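Uncharacterized protein Atu2452 (Agrobacterium tumefaciens, PDB 2R8B) is of unknown function but is probably a hydrolase of the alpha/beta-hydrolase fold, related to the dienelactone hydrolase family. Local coordinates at residues His53-Val59 with Pro87-Ser93; Phe166-Val170 with Phe243-Tyr247. All blocks are in the same frame, centred on the assembly; numbering follows the deposited sequence.

Contact 1 (His53-Val59 with Pro87-Ser93); sequences HKSRAGV and PQATILS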
ATOM      1  N   HIS A  53       7.455  13.877  -2.454  1.00 54.72           N
ATOM      2  CA  HIS A  53       6.064  13.442  -2.542  1.00 54.63           C
ATOM      3  C   HIS A  53       5.121  14.583  -2.875  1.00 54.97           C
ATOM      4  O   HIS A  53       5.454  15.735  -2.654  1.00 54.74           O
ATOM      5  CB  HIS A  53       5.640  12.768  -1.228  1.00 54.52           C
ATOM      6  CG  HIS A  53       5.673  13.670  -0.028  1.00 53.85           C
ATOM      7  ND1 HIS A  53       6.825  13.925   0.679  1.00 53.73           N
ATOM      8  CD2 HIS A  53       4.684  14.343   0.613  1.00 53.49           C
ATOM      9  CE1 HIS A  53       6.548  14.733   1.691  1.00 54.59           C
ATOM     10  NE2 HIS A  53       5.258  15.004   1.672  1.00 51.90           N
ATOM     11  N   LYS A  54       3.950  14.267  -3.413  1.00 55.39           N
ATOM     12  CA  LYS A  54       2.849  15.228  -3.366  1.00 55.23           C
ATOM     13  C   LYS A  54       2.127  15.171  -1.993  1.00 55.21           C
ATOM     14  O   LYS A  54       2.102  14.110  -1.339  1.00 55.46           O
ATOM     15  CB  LYS A  54       1.859  14.961  -4.503  1.00 55.28           C
ATOM     16  CG  LYS A  54       2.258  15.560  -5.832  1.00 56.33           C
ATOM     17  CD  LYS A  54       1.133  16.429  -6.439  1.00 57.97           C
ATOM     18  CE  LYS A  54       1.563  17.033  -7.785  1.00 58.80           C
ATOM     19  NZ  LYS A  54       2.385  18.254  -7.583  1.00 60.52           N
ATOM     20  N   SER A  55       1.535  16.296  -1.563  1.00 54.80           N
ATOM     21  CA  SER A  55       0.643  16.299  -0.391  1.00 54.51           C
ATOM     22  C   SER A  55      -0.553  17.241  -0.497  1.00 54.71           C
ATOM     23  O   SER A  55      -0.472  18.303  -1.106  1.00 54.93           O
ATOM     24  CB  SER A  55       1.418  16.587   0.896  1.00 54.31           C
ATOM     25  OG  SER A  55       2.229  17.734   0.746  1.00 53.27           O
ATOM     26  N   ARG A  56      -1.660  16.858   0.133  1.00 54.96           N
ATOM     27  CA  ARG A  56      -2.837  17.733   0.238  1.00 55.45           C
ATOM     28  C   ARG A  56      -3.288  17.680   1.692  1.00 55.14           C
ATOM     29  O   ARG A  56      -3.798  16.647   2.148  1.00 55.34           O
ATOM     30  CB  ARG A  56      -3.934  17.241  -0.711  1.00 55.42           C
ATOM     31  CG  ARG A  56      -4.971  18.241  -1.097  1.00 57.83           C
ATOM     32  CD  ARG A  56      -6.263  18.075  -0.329  1.00 61.28           C
ATOM     33  NE  ARG A  56      -6.960  16.834  -0.647  1.00 66.57           N
ATOM     34  CZ  ARG A  56      -8.131  16.476  -0.112  1.00 69.99           C
ATOM     35  NH1 ARG A  56      -8.743  17.312   0.750  1.00 71.47           N
ATOM     36  NH2 ARG A  56      -8.693  15.290  -0.426  1.00 67.63           N
ATOM     37  N   ALA A  57      -3.022  18.757   2.430  1.00 54.80           N
ATOM     38  CA  ALA A  57      -3.368  18.874   3.849  1.00 55.14           C
ATOM     39  C   ALA A  57      -4.863  18.666   4.065  1.00 55.63           C
ATOM     40  O   ALA A  57      -5.685  19.339   3.461  1.00 55.65           O
ATOM     41  CB  ALA A  57      -2.937  20.239   4.412  1.00 54.90           C
ATOM     42  N   GLY A  58      -5.213  17.705   4.915  1.00 56.28           N
ATOM     43  CA  GLY A  58      -6.617  17.449   5.242  1.00 56.15           C
ATOM     44  C   GLY A  58      -7.025  18.011   6.599  1.00 55.61           C
ATOM     45  O   GLY A  58      -6.213  18.647   7.311  1.00 54.71           O
ATOM     46  N   VAL A  59      -8.289  17.756   6.948  1.00 54.96           N
ATOM     47  CA  VAL A  59      -8.818  18.118   8.253  1.00 54.38           C
ATOM     48  C   VAL A  59      -8.190  17.295   9.388  1.00 53.65           C
ATOM     49  O   VAL A  59      -7.951  16.093   9.228  1.00 54.63           O
ATOM     50  CB  VAL A  59     -10.349  18.039   8.231  1.00 54.38           C
ATOM     51  CG1 VAL A  59     -10.915  17.493   9.573  1.00 53.96           C
ATOM     52  CG2 VAL A  59     -10.912  19.469   7.910  1.00 55.72           C
ATOM     53  N   PRO A  87     -12.518  12.830   0.472  1.00 63.56           N
ATOM     54  CA  PRO A  87     -12.590  14.188   0.007  1.00 63.40           C
ATOM     55  C   PRO A  87     -11.828  15.067   0.972  1.00 63.10           C
ATOM     56  O   PRO A  87     -11.424  16.184   0.627  1.00 63.87           O
ATOM     57  CB  PRO A  87     -14.095  14.496   0.079  1.00 63.69           C
ATOM     58  CG  PRO A  87     -14.769  13.146   0.017  1.00 64.19           C
ATOM     59  CD  PRO A  87     -13.842  12.241   0.748  1.00 63.65           C
ATOM     60  N   GLN A  88     -11.641  14.580   2.192  1.00 62.25           N
ATOM     61  CA  GLN A  88     -11.076  15.436   3.211  1.00 61.35           C
ATOM     62  C   GLN A  88     -10.033  14.768   4.069  1.00 60.71           C
ATOM     63  O   GLN A  88      -9.676  15.266   5.143  1.00 60.86           O
ATOM     64  CB  GLN A  88     -12.168  16.104   4.032  1.00 61.47           C
ATOM     65  CG  GLN A  88     -13.108  15.218   4.880  1.00 60.62           C
ATOM     66  CD  GLN A  88     -13.822  16.162   5.913  1.00 61.98           C
ATOM     67  OE1 GLN A  88     -15.063  16.310   5.892  1.00 63.82           O
ATOM     68  NE2 GLN A  88     -13.023  16.854   6.776  1.00 60.47           N
ATOM     69  N   ALA A  89      -9.513  13.659   3.553  1.00 59.69           N
ATOM     70  CA  ALA A  89      -8.405  12.977   4.188  1.00 58.60           C
ATOM     71  C   ALA A  89      -7.217  13.849   3.900  1.00 57.90           C
ATOM     72  O   ALA A  89      -7.228  14.578   2.902  1.00 57.85           O
ATOM     73  CB  ALA A  89      -8.212  11.578   3.581  1.00 58.39           C
ATOM     74  N   THR A  90      -6.211  13.810   4.765  1.00 57.03           N
ATOM     75  CA  THR A  90      -4.959  14.415   4.388  1.00 56.33           C
ATOM     76  C   THR A  90      -4.265  13.417   3.480  1.00 56.21           C
ATOM     77  O   THR A  90      -4.269  12.228   3.761  1.00 56.28           O
ATOM     78  CB  THR A  90      -4.092  14.993   5.572  1.00 56.58           C
ATOM     79  OG1 THR A  90      -2.724  14.636   5.353  1.00 55.08           O
ATOM     80  CG2 THR A  90      -4.626  14.616   7.037  1.00 55.26           C
ATOM     81  N   ILE A  91      -3.751  13.877   2.341  1.00 55.99           N
ATOM     82  CA  ILE A  91      -3.336  12.941   1.290  1.00 55.66           C
ATOM     83  C   ILE A  91      -1.896  13.034   0.933  1.00 55.99           C
ATOM     84  O   ILE A  91      -1.354  14.101   0.648  1.00 56.99           O
ATOM     85  CB  ILE A  91      -4.177  13.053   0.013  1.00 55.54           C
ATOM     86  CG1 ILE A  91      -5.476  12.303   0.228  1.00 56.27           C
ATOM     87  CG2 ILE A  91      -3.480  12.379  -1.184  1.00 55.34           C
ATOM     88  CD1 ILE A  91      -6.611  12.960  -0.439  1.00 58.39           C
ATOM     89  N   LEU A  92      -1.283  11.881   0.856  1.00 56.06           N
ATOM     90  CA  LEU A  92       0.130  11.841   0.808  1.00 56.70           C
ATOM     91  C   LEU A  92       0.605  10.857  -0.270  1.00 56.02           C
ATOM     92  O   LEU A  92       0.236   9.695  -0.269  1.00 56.30           O
ATOM     93  CB  LEU A  92       0.545  11.455   2.209  1.00 57.10           C
ATOM     94  CG  LEU A  92       1.999  11.626   2.501  1.00 60.05           C
ATOM     95  CD1 LEU A  92       2.110  11.897   3.961  1.00 60.57           C
ATOM     96  CD2 LEU A  92       2.579  10.252   2.114  1.00 63.16           C
ATOM     97  N   SER A  93       1.392  11.319  -1.224  1.00 55.72           N
ATOM     98  CA  SER A  93       1.736  10.436  -2.339  1.00 55.27           C
ATOM     99  C   SER A  93       3.188  10.610  -2.803  1.00 55.15           C
ATOM    100  O   SER A  93       3.513  11.558  -3.522  1.00 55.34           O
ATOM    101  CB  SER A  93       0.738  10.614  -3.483  1.00 55.21           C
ATOM    102  OG  SER A  93       1.323  10.280  -4.718  1.00 54.57           O
TER
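Arg56 pairs with Ile91, and Lys54 with Ser93, where edge strand 53-56 runs antiparallel to strand 90-94 in the central sheet of this alpha/beta-hydrolase fold. Both are hydrogen-bonded pairs. Arg56 N gives to Ile91 O at 2.8 Å, and Ser93 N gives to Lys54 O at 2.9 Å. Ser55 and Leu92 form the non-hydrogen-bonded pair between them.

The side chain of Arg56 makes the main further contact. Its CG lies anti to the backbone N (chi1 -159°), and bends at the next two torsions lead the chain along the neighbouring strand toward Pro87. CB, CG and CD carry it over the face that also bears Ile91, where Phe79 of helix 75-85 packs. NE comes within 3.9 Å of Ile91 CD1. At CZ the guanidinium turns one face to Ala89 O, which sits 3.6 Å above its plane, toward the rim. Its edge meets the Pro87 carbonyl. NH2 makes weak bonds to Pro87 O and to Leu86 O. The firmer bond is Arg56 NH1 to Pro87 O, 2.9 Å, with the donor 38° out of the carbonyl plane.

Contact 2 (Phe166-Val170 with Phe243-Tyr247); sequences FDAAV and FLAAY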
ATOM      1  N   PHE A 166      -1.505   0.598  10.456  1.00 57.01           N
ATOM      2  CA  PHE A 166      -2.639   0.833   9.575  1.00 57.07           C
ATOM      3  C   PHE A 166      -3.995   0.407  10.072  1.00 57.41           C
ATOM      4  O   PHE A 166      -4.149  -0.663  10.666  1.00 57.99           O
ATOM      5  CB  PHE A 166      -2.403   0.158   8.232  1.00 57.29           C
ATOM      6  CG  PHE A 166      -1.566   0.977   7.302  1.00 58.21           C
ATOM      7  CD1 PHE A 166      -0.165   0.969   7.412  1.00 58.26           C
ATOM      8  CD2 PHE A 166      -2.166   1.786   6.330  1.00 58.03           C
ATOM      9  CE1 PHE A 166       0.634   1.753   6.547  1.00 59.38           C
ATOM     10  CE2 PHE A 166      -1.380   2.579   5.491  1.00 57.82           C
ATOM     11  CZ  PHE A 166       0.024   2.564   5.600  1.00 58.06           C
ATOM     12  N   ASP A 167      -4.984   1.227   9.731  1.00 56.84           N
ATOM     13  CA  ASP A 167      -6.357   0.926   9.987  1.00 56.87           C
ATOM     14  C   ASP A 167      -6.995   0.276   8.802  1.00 55.82           C
ATOM     15  O   ASP A 167      -7.804  -0.625   8.961  1.00 55.55           O
ATOM     16  CB  ASP A 167      -7.119   2.215  10.299  1.00 58.00           C
ATOM     17  CG  ASP A 167      -6.852   2.700  11.698  1.00 60.58           C
ATOM     18  OD1 ASP A 167      -7.729   2.404  12.563  1.00 62.87           O
ATOM     19  OD2 ASP A 167      -5.759   3.316  11.930  1.00 62.09           O
ATOM     20  N   ALA A 168      -6.682   0.777   7.618  1.00 55.04           N
ATOM     21  CA  ALA A 168      -7.205   0.176   6.398  1.00 54.87           C
ATOM     22  C   ALA A 168      -6.147   0.122   5.321  1.00 54.64           C
ATOM     23  O   ALA A 168      -5.295   1.006   5.236  1.00 55.11           O
ATOM     24  CB  ALA A 168      -8.360   0.942   5.905  1.00 54.61           C
ATOM     25  N   ALA A 169      -6.188  -0.901   4.486  1.00 54.07           N
ATOM     26  CA  ALA A 169      -5.225  -0.944   3.404  1.00 54.23           C
ATOM     27  C   ALA A 169      -5.826  -1.553   2.159  1.00 54.09           C
ATOM     28  O   ALA A 169      -6.559  -2.547   2.244  1.00 54.53           O
ATOM     29  CB  ALA A 169      -3.986  -1.710   3.832  1.00 54.34           C
ATOM     30  N   VAL A 170      -5.567  -0.973   0.994  1.00 53.34           N
ATOM     31  CA  VAL A 170      -5.974  -1.731  -0.163  1.00 52.96           C
ATOM     32  C   VAL A 170      -4.771  -2.156  -0.956  1.00 53.65           C
ATOM     33  O   VAL A 170      -3.892  -1.348  -1.267  1.00 53.92           O
ATOM     34  CB  VAL A 170      -7.146  -1.110  -0.963  1.00 53.59           C
ATOM     35  CG1 VAL A 170      -7.585   0.215  -0.389  1.00 51.10           C
ATOM     36  CG2 VAL A 170      -6.852  -1.050  -2.435  1.00 52.49           C
ATOM     37  N   PHE A 243     -15.225  -0.096  -0.480  1.00 54.19           N
ATOM     38  CA  PHE A 243     -14.421  -0.435   0.698  1.00 53.95           C
ATOM     39  C   PHE A 243     -14.094   0.790   1.559  1.00 54.39           C
ATOM     40  O   PHE A 243     -14.368   0.798   2.754  1.00 54.91           O
ATOM     41  CB  PHE A 243     -13.159  -1.212   0.279  1.00 53.70           C
ATOM     42  CG  PHE A 243     -12.200  -1.511   1.412  1.00 51.41           C
ATOM     43  CD1 PHE A 243     -12.370  -2.637   2.208  1.00 48.79           C
ATOM     44  CD2 PHE A 243     -11.101  -0.666   1.655  1.00 49.88           C
ATOM     45  CE1 PHE A 243     -11.462  -2.921   3.247  1.00 49.37           C
ATOM     46  CE2 PHE A 243     -10.161  -0.927   2.694  1.00 48.78           C
ATOM     47  CZ  PHE A 243     -10.348  -2.041   3.507  1.00 49.90           C
ATOM     48  N   LEU A 244     -13.559   1.842   0.950  1.00 54.73           N
ATOM     49  CA  LEU A 244     -13.187   3.052   1.680  1.00 54.57           C
ATOM     50  C   LEU A 244     -14.329   3.964   2.039  1.00 55.34           C
ATOM     51  O   LEU A 244     -14.111   4.990   2.706  1.00 55.60           O
ATOM     52  CB  LEU A 244     -12.195   3.866   0.873  1.00 54.15           C
ATOM     53  CG  LEU A 244     -10.867   3.195   0.533  1.00 54.35           C
ATOM     54  CD1 LEU A 244     -10.219   4.029  -0.517  1.00 54.55           C
ATOM     55  CD2 LEU A 244      -9.930   2.983   1.727  1.00 52.74           C
ATOM     56  N   ALA A 245     -15.542   3.633   1.599  1.00 56.25           N
ATOM     57  CA  ALA A 245     -16.716   4.485   1.904  1.00 56.81           C
ATOM     58  C   ALA A 245     -16.977   4.499   3.402  1.00 57.50           C
ATOM     59  O   ALA A 245     -17.519   5.443   3.910  1.00 58.99           O
ATOM     60  CB  ALA A 245     -17.968   4.050   1.129  1.00 55.73           C
ATOM     61  N   ALA A 246     -16.544   3.469   4.114  1.00 58.89           N
ATOM     62  CA  ALA A 246     -16.677   3.414   5.570  1.00 59.54           C
ATOM     63  C   ALA A 246     -15.856   4.483   6.260  1.00 59.96           C
ATOM     64  O   ALA A 246     -16.083   4.756   7.424  1.00 59.89           O
ATOM     65  CB  ALA A 246     -16.267   2.020   6.108  1.00 59.43           C
ATOM     66  N   TYR A 247     -14.896   5.075   5.554  1.00 60.99           N
ATOM     67  CA  TYR A 247     -13.920   5.973   6.183  1.00 62.00           C
ATOM     68  C   TYR A 247     -14.226   7.457   5.921  1.00 63.33           C
ATOM     69  O   TYR A 247     -13.617   8.350   6.547  1.00 63.49           O
ATOM     70  CB  TYR A 247     -12.476   5.571   5.804  1.00 61.10           C
ATOM     71  CG  TYR A 247     -12.089   4.216   6.394  1.00 62.10           C
ATOM     72  CD1 TYR A 247     -11.608   4.118   7.702  1.00 62.90           C
ATOM     73  CD2 TYR A 247     -12.244   3.017   5.662  1.00 62.69           C
ATOM     74  CE1 TYR A 247     -11.274   2.865   8.271  1.00 62.11           C
ATOM     75  CE2 TYR A 247     -11.903   1.756   6.225  1.00 61.16           C
ATOM     76  CZ  TYR A 247     -11.425   1.686   7.531  1.00 61.44           C
ATOM     77  OH  TYR A 247     -11.103   0.470   8.134  1.00 59.04           O
TER
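Ala168 and Val170 point from strand 168-172 toward the C-terminal helix 234-244 and the residues up to Tyr247. This is one helix layer of the alpha/beta-hydrolase sandwich, packed on the parallel part of the sheet. The first shell is mostly apolar. Ala168 CB touches both aromatic rings. It lies 3.5 Å from Tyr247 CZ and 4.1 Å from Phe243 CE2, obliquely placed to both rings. Val170 reaches the helix with one branch. Its CG1 is 4.2 Å from Phe243 CD2 and equally far from Leu244 CD2, so a single methyl bridges the ring and the leucine. The valine and the phenylalanine run alongside one another, each heading the opposite way.

Torsions aim the two rings. Phe243 CG is anti to its own backbone N (chi1 175°), which sends the ring from the helix toward the strand. In Tyr247, CG sits beside the backbone N and anti to the carbonyl carbon (chi1 -67°), and the ring reaches back to Ala168.

The next shell fixes this layer. Arg190 of the adjacent strand 190-196 makes a cation-pi contact with Phe243 and also touches Tyr247. Leu244 and Tyr247 both rest on Ile144 of strand 143-148, on the other flank of strand 168-172. Ala169 points away from the helix, toward Leu159 of helix 150-161. Next to Ala168, Asp167 OD2 forms a salt bridge with Lys186 NZ. A backbone bond from Tyr247 N to Leu244 O, 3.0 Å, ties the tyrosine to the leucine.

Both contacts belong to the same seven-stranded sheet, with centres about 15 Å apart and nearest atoms about 7 Å apart. Contact 1 lies at the sheet's edge and is partly buried, with many exposed residues. It joins strand to strand, so backbone hydrogen bonds dominate and a charged arginine end serves a loop carbonyl. Contact 2 is buried further in. It joins an inner strand to a helix through alanine, valine, leucine and aromatic side chains, and its polar groups look to neighbouring elements. Contact 1 thus adds an antiparallel strand to the sheet, while contact 2 packs the C-terminal helix on part of one sheet face. In sequence both segments of contact 1 precede those of contact 2.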